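Local coordinates for protein exopolygalacturonase (Yersinia enterocolitica, PDB 2UVF) that hydrolyses pectic polygalacturonate from the chain end as a family 28 glycoside hydrolase, probably releasing digalacturonic acid in the periplasm, at residues G194-D206 and E239-N251. Sequence-based numbering, arbitrary orientation.
Sequences GTYKSGALWLKSD and ERPASLINAIDPN. With ADA (alpha-D-galactopyranuronic acid), chain C.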
# COMPACT_ATOMS: atom_id res chain seq x y z
N GLY A 194 -12.71 12.22 20.63
CA GLY A 194 -11.81 13.14 21.33
C GLY A 194 -10.41 13.11 20.74
O GLY A 194 -10.02 12.15 20.07
N THR A 195 -9.66 14.18 20.99
CA THR A 195 -8.29 14.31 20.53
C THR A 195 -7.30 14.03 21.66
O THR A 195 -7.12 14.86 22.57
CB THR A 195 -8.05 15.70 19.95
OG1 THR A 195 -8.95 15.90 18.85
CG2 THR A 195 -6.61 15.87 19.47
N TYR A 196 -6.67 12.85 21.59
CA TYR A 196 -5.70 12.36 22.58
C TYR A 196 -4.26 12.40 22.07
O TYR A 196 -3.85 11.53 21.29
CB TYR A 196 -6.05 10.91 22.97
CG TYR A 196 -7.50 10.71 23.39
CD1 TYR A 196 -7.86 10.68 24.73
CD2 TYR A 196 -8.51 10.55 22.44
CE1 TYR A 196 -9.21 10.50 25.13
CE2 TYR A 196 -9.85 10.36 22.81
CZ TYR A 196 -10.19 10.34 24.15
OH TYR A 196 -11.50 10.16 24.51
N LYS A 197 -3.51 13.42 22.49
CA LYS A 197 -2.06 13.49 22.21
C LYS A 197 -1.34 12.32 22.88
O LYS A 197 -1.69 11.92 24.00
CB LYS A 197 -1.46 14.83 22.65
CG LYS A 197 0.02 14.97 22.33
CD LYS A 197 0.49 16.42 22.26
CE LYS A 197 0.17 17.04 20.91
NZ LYS A 197 1.22 17.98 20.46
N SER A 198 -0.37 11.74 22.18
CA SER A 198 0.35 10.57 22.69
C SER A 198 1.72 10.48 22.04
O SER A 198 1.94 11.02 20.96
CB SER A 198 -0.47 9.30 22.45
OG SER A 198 0.26 8.12 22.78
N GLY A 199 2.65 9.82 22.74
CA GLY A 199 3.96 9.48 22.18
C GLY A 199 3.93 8.05 21.71
O GLY A 199 2.86 7.44 21.63
N ALA A 200 5.10 7.49 21.43
CA ALA A 200 5.18 6.10 20.97
C ALA A 200 4.47 5.14 21.90
O ALA A 200 4.65 5.20 23.11
CB ALA A 200 6.64 5.67 20.77
N LEU A 201 3.68 4.24 21.33
CA LEU A 201 2.97 3.21 22.07
C LEU A 201 3.46 1.87 21.54
O LEU A 201 3.94 1.80 20.42
CB LEU A 201 1.45 3.33 21.88
CG LEU A 201 0.79 4.69 22.12
CD1 LEU A 201 -0.55 4.79 21.38
CD2 LEU A 201 0.60 5.00 23.62
N TRP A 202 3.33 0.82 22.34
CA TRP A 202 3.93 -0.47 22.01
C TRP A 202 2.86 -1.54 22.17
O TRP A 202 2.34 -1.76 23.26
CB TRP A 202 5.14 -0.75 22.91
CG TRP A 202 6.13 0.38 22.92
CD1 TRP A 202 6.08 1.51 23.70
CD2 TRP A 202 7.30 0.50 22.10
NE1 TRP A 202 7.15 2.33 23.41
CE2 TRP A 202 7.91 1.74 22.43
CE3 TRP A 202 7.88 -0.31 21.12
CZ2 TRP A 202 9.10 2.18 21.81
CZ3 TRP A 202 9.07 0.13 20.51
CH2 TRP A 202 9.66 1.37 20.87
N LEU A 203 2.52 -2.17 21.05
CA LEU A 203 1.45 -3.14 21.03
C LEU A 203 2.00 -4.49 21.42
O LEU A 203 3.21 -4.68 21.54
CB LEU A 203 0.80 -3.22 19.63
CG LEU A 203 0.13 -1.97 19.02
CD1 LEU A 203 -0.44 -2.30 17.67
CD2 LEU A 203 -0.97 -1.42 19.91
N LYS A 204 1.10 -5.44 21.63
CA LYS A 204 1.48 -6.80 21.95
C LYS A 204 0.53 -7.75 21.25
O LYS A 204 -0.54 -7.33 20.76
CB LYS A 204 1.45 -7.04 23.46
CG LYS A 204 0.10 -6.77 24.13
CD LYS A 204 -0.21 -7.87 25.13
CE LYS A 204 -1.34 -7.51 26.05
NZ LYS A 204 -0.81 -6.77 27.24
N SER A 205 0.93 -9.02 21.20
CA SER A 205 0.17 -10.08 20.57
C SER A 205 -1.27 -10.21 21.08
O SER A 205 -1.59 -9.78 22.20
CB SER A 205 0.92 -11.40 20.72
OG SER A 205 2.21 -11.29 20.13
N ASP A 206 -2.13 -10.79 20.24
CA ASP A 206 -3.53 -11.10 20.58
C ASP A 206 -4.32 -9.93 21.16
O ASP A 206 -4.83 -10.00 22.29
CB ASP A 206 -3.60 -12.35 21.48
CG ASP A 206 -3.01 -13.57 20.82
OD1 ASP A 206 -3.53 -13.99 19.76
OD2 ASP A 206 -2.02 -14.12 21.35
N GLU A 239 20.16 3.80 14.04
CA GLU A 239 18.94 3.47 14.77
C GLU A 239 17.88 4.54 14.53
O GLU A 239 18.17 5.74 14.54
CB GLU A 239 19.27 3.35 16.27
CG GLU A 239 18.09 3.13 17.22
CD GLU A 239 17.68 1.68 17.41
OE1 GLU A 239 18.16 0.80 16.67
OE2 GLU A 239 16.86 1.41 18.30
N ARG A 240 16.63 4.09 14.34
CA ARG A 240 15.52 5.00 14.06
C ARG A 240 14.63 5.12 15.29
O ARG A 240 14.56 4.18 16.10
CB ARG A 240 14.73 4.51 12.85
CG ARG A 240 15.49 4.65 11.56
CD ARG A 240 14.75 4.00 10.42
NE ARG A 240 15.26 4.43 9.13
CZ ARG A 240 14.65 4.23 7.97
NH1 ARG A 240 13.49 3.59 7.91
NH2 ARG A 240 15.21 4.67 6.86
N PRO A 241 13.94 6.25 15.46
CA PRO A 241 13.09 6.28 16.63
C PRO A 241 11.85 5.40 16.44
O PRO A 241 11.59 4.92 15.32
CB PRO A 241 12.70 7.75 16.74
CG PRO A 241 12.74 8.26 15.35
CD PRO A 241 13.86 7.51 14.69
N ALA A 242 11.12 5.19 17.53
CA ALA A 242 9.84 4.55 17.49
C ALA A 242 8.84 5.40 16.67
O ALA A 242 8.90 6.63 16.66
CB ALA A 242 9.31 4.33 18.90
N SER A 243 7.94 4.70 15.98
CA SER A 243 6.77 5.32 15.35
C SER A 243 5.74 5.66 16.42
O SER A 243 5.93 5.34 17.60
CB SER A 243 6.16 4.35 14.33
OG SER A 243 7.11 3.98 13.34
N LEU A 244 4.64 6.28 16.01
CA LEU A 244 3.53 6.55 16.90
C LEU A 244 2.94 5.24 17.43
O LEU A 244 2.63 5.12 18.62
CB LEU A 244 2.46 7.38 16.18
CG LEU A 244 1.31 7.98 16.99
CD1 LEU A 244 1.84 8.90 18.11
CD2 LEU A 244 0.32 8.73 16.08
N ILE A 245 2.79 4.25 16.55
CA ILE A 245 2.30 2.94 16.94
C ILE A 245 3.31 1.90 16.50
O ILE A 245 3.77 1.91 15.35
CB ILE A 245 0.89 2.61 16.37
CG1 ILE A 245 -0.14 3.61 16.88
CG2 ILE A 245 0.47 1.17 16.71
CD1 ILE A 245 -1.24 3.90 15.91
N ASN A 246 3.66 1.02 17.43
CA ASN A 246 4.70 0.04 17.19
C ASN A 246 4.27 -1.37 17.55
O ASN A 246 3.50 -1.56 18.47
CB ASN A 246 5.93 0.36 18.04
CG ASN A 246 6.45 1.74 17.80
OD1 ASN A 246 7.23 1.95 16.89
ND2 ASN A 246 6.05 2.68 18.65
N ALA A 247 4.80 -2.34 16.82
CA ALA A 247 4.90 -3.71 17.32
C ALA A 247 6.33 -4.16 17.04
O ALA A 247 6.61 -4.80 16.03
CB ALA A 247 3.87 -4.62 16.67
N ILE A 248 7.25 -3.78 17.94
CA ILE A 248 8.70 -3.99 17.75
C ILE A 248 9.32 -4.68 18.97
O ILE A 248 9.29 -4.14 20.07
CB ILE A 248 9.47 -2.65 17.45
CG1 ILE A 248 8.82 -1.88 16.30
CG2 ILE A 248 10.97 -2.92 17.18
CD1 ILE A 248 9.38 -0.50 16.04
N ASP A 249 9.89 -5.86 18.76
CA ASP A 249 10.69 -6.53 19.79
C ASP A 249 12.11 -5.95 19.77
O ASP A 249 12.78 -6.01 18.73
CB ASP A 249 10.72 -8.05 19.54
CG ASP A 249 11.38 -8.83 20.69
OD1 ASP A 249 12.62 -9.01 20.64
OD2 ASP A 249 10.65 -9.28 21.61
N PRO A 250 12.58 -5.42 20.93
CA PRO A 250 13.85 -4.70 21.04
C PRO A 250 15.02 -5.45 20.43
O PRO A 250 16.02 -4.83 20.06
CB PRO A 250 14.07 -4.58 22.55
CG PRO A 250 13.08 -5.54 23.18
CD PRO A 250 11.92 -5.53 22.24
N ASN A 251 14.88 -6.78 20.31
CA ASN A 251 15.97 -7.65 19.85
C ASN A 251 15.78 -8.24 18.45
O ASN A 251 16.76 -8.41 17.71
CB ASN A 251 16.18 -8.81 20.85
CG ASN A 251 16.64 -8.33 22.23
OD1 ASN A 251 17.55 -7.50 22.34
ND2 ASN A 251 16.02 -8.88 23.28
C1 ADA C . 13.06 3.12 0.45
C2 ADA C . 12.12 1.89 0.45
C3 ADA C . 11.05 2.14 1.54
C4 ADA C . 11.73 2.32 2.93
C5 ADA C . 12.72 3.51 2.87
C6 ADA C . 13.54 3.85 4.14
O2 ADA C . 11.53 1.68 -0.85
O3 ADA C . 10.09 1.08 1.55
O4 ADA C . 12.40 1.13 3.35
O5 ADA C . 13.66 3.34 1.76
O6B ADA C . 14.77 4.01 3.98
O6A ADA C . 12.95 3.97 5.24
O HOH W 1 5.58 -3.64 20.83
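N246 and W202 occupy paired positions on adjacent parallel strands, and their side chains run side by side in the same direction. The amide plane lies 21° from the indole plane, and N246 ND2 stands 4.1 Å above the plane of the W202 ring, over its centre, so the amide is laid over one aromatic face. With CG beside the backbone N (chi1 -56°), the N246 amide turns back to the chain: ND2 donates to L201 O at 2.9 Å, nearly straight at 165° with the acceptor close to the amide plane, and also to S243 O. OD1 accepts from S243 N on a lone pair, in the carbonyl plane. Three bonds thus fix the rotation of this buried amide, and L201 O is reached a second time, weakly, by N246 N.

The ladder continues with L201 N to L244 O and L203 N to N246 O at 2.8 Å, the latter running nearly along the C=O axis. Such parallel pairing between successive coils, 194-202 beside 245-247 and then 334-339, is that of the right-handed parallel beta-helix of family 28 enzymes. On the face carrying L201 and I245, L203 CD1 meets I245 CG2 at 3.7 Å; helix 173-181 covers L201, while I261 and I263 pack on L203.

A242 CB approaches the six-membered ring of W202 obliquely, 3.6 Å from W202 CH2. Looser is the outer edge of this partly exposed indole, where I248 CB lies near the ring plane, 4.2 Å from W202 CZ3. Nearby, a water donates to L203 O and accepts only weakly from I248 N. Beyond A242 the chain leads to R240, whose extended side chain (CG to NE) lets NH1 and NH2 grip the galacturonate carboxylate: NH2 reaches both oxygens, and R240 NH1 donates to O6A of the sugar at 2.8 Å.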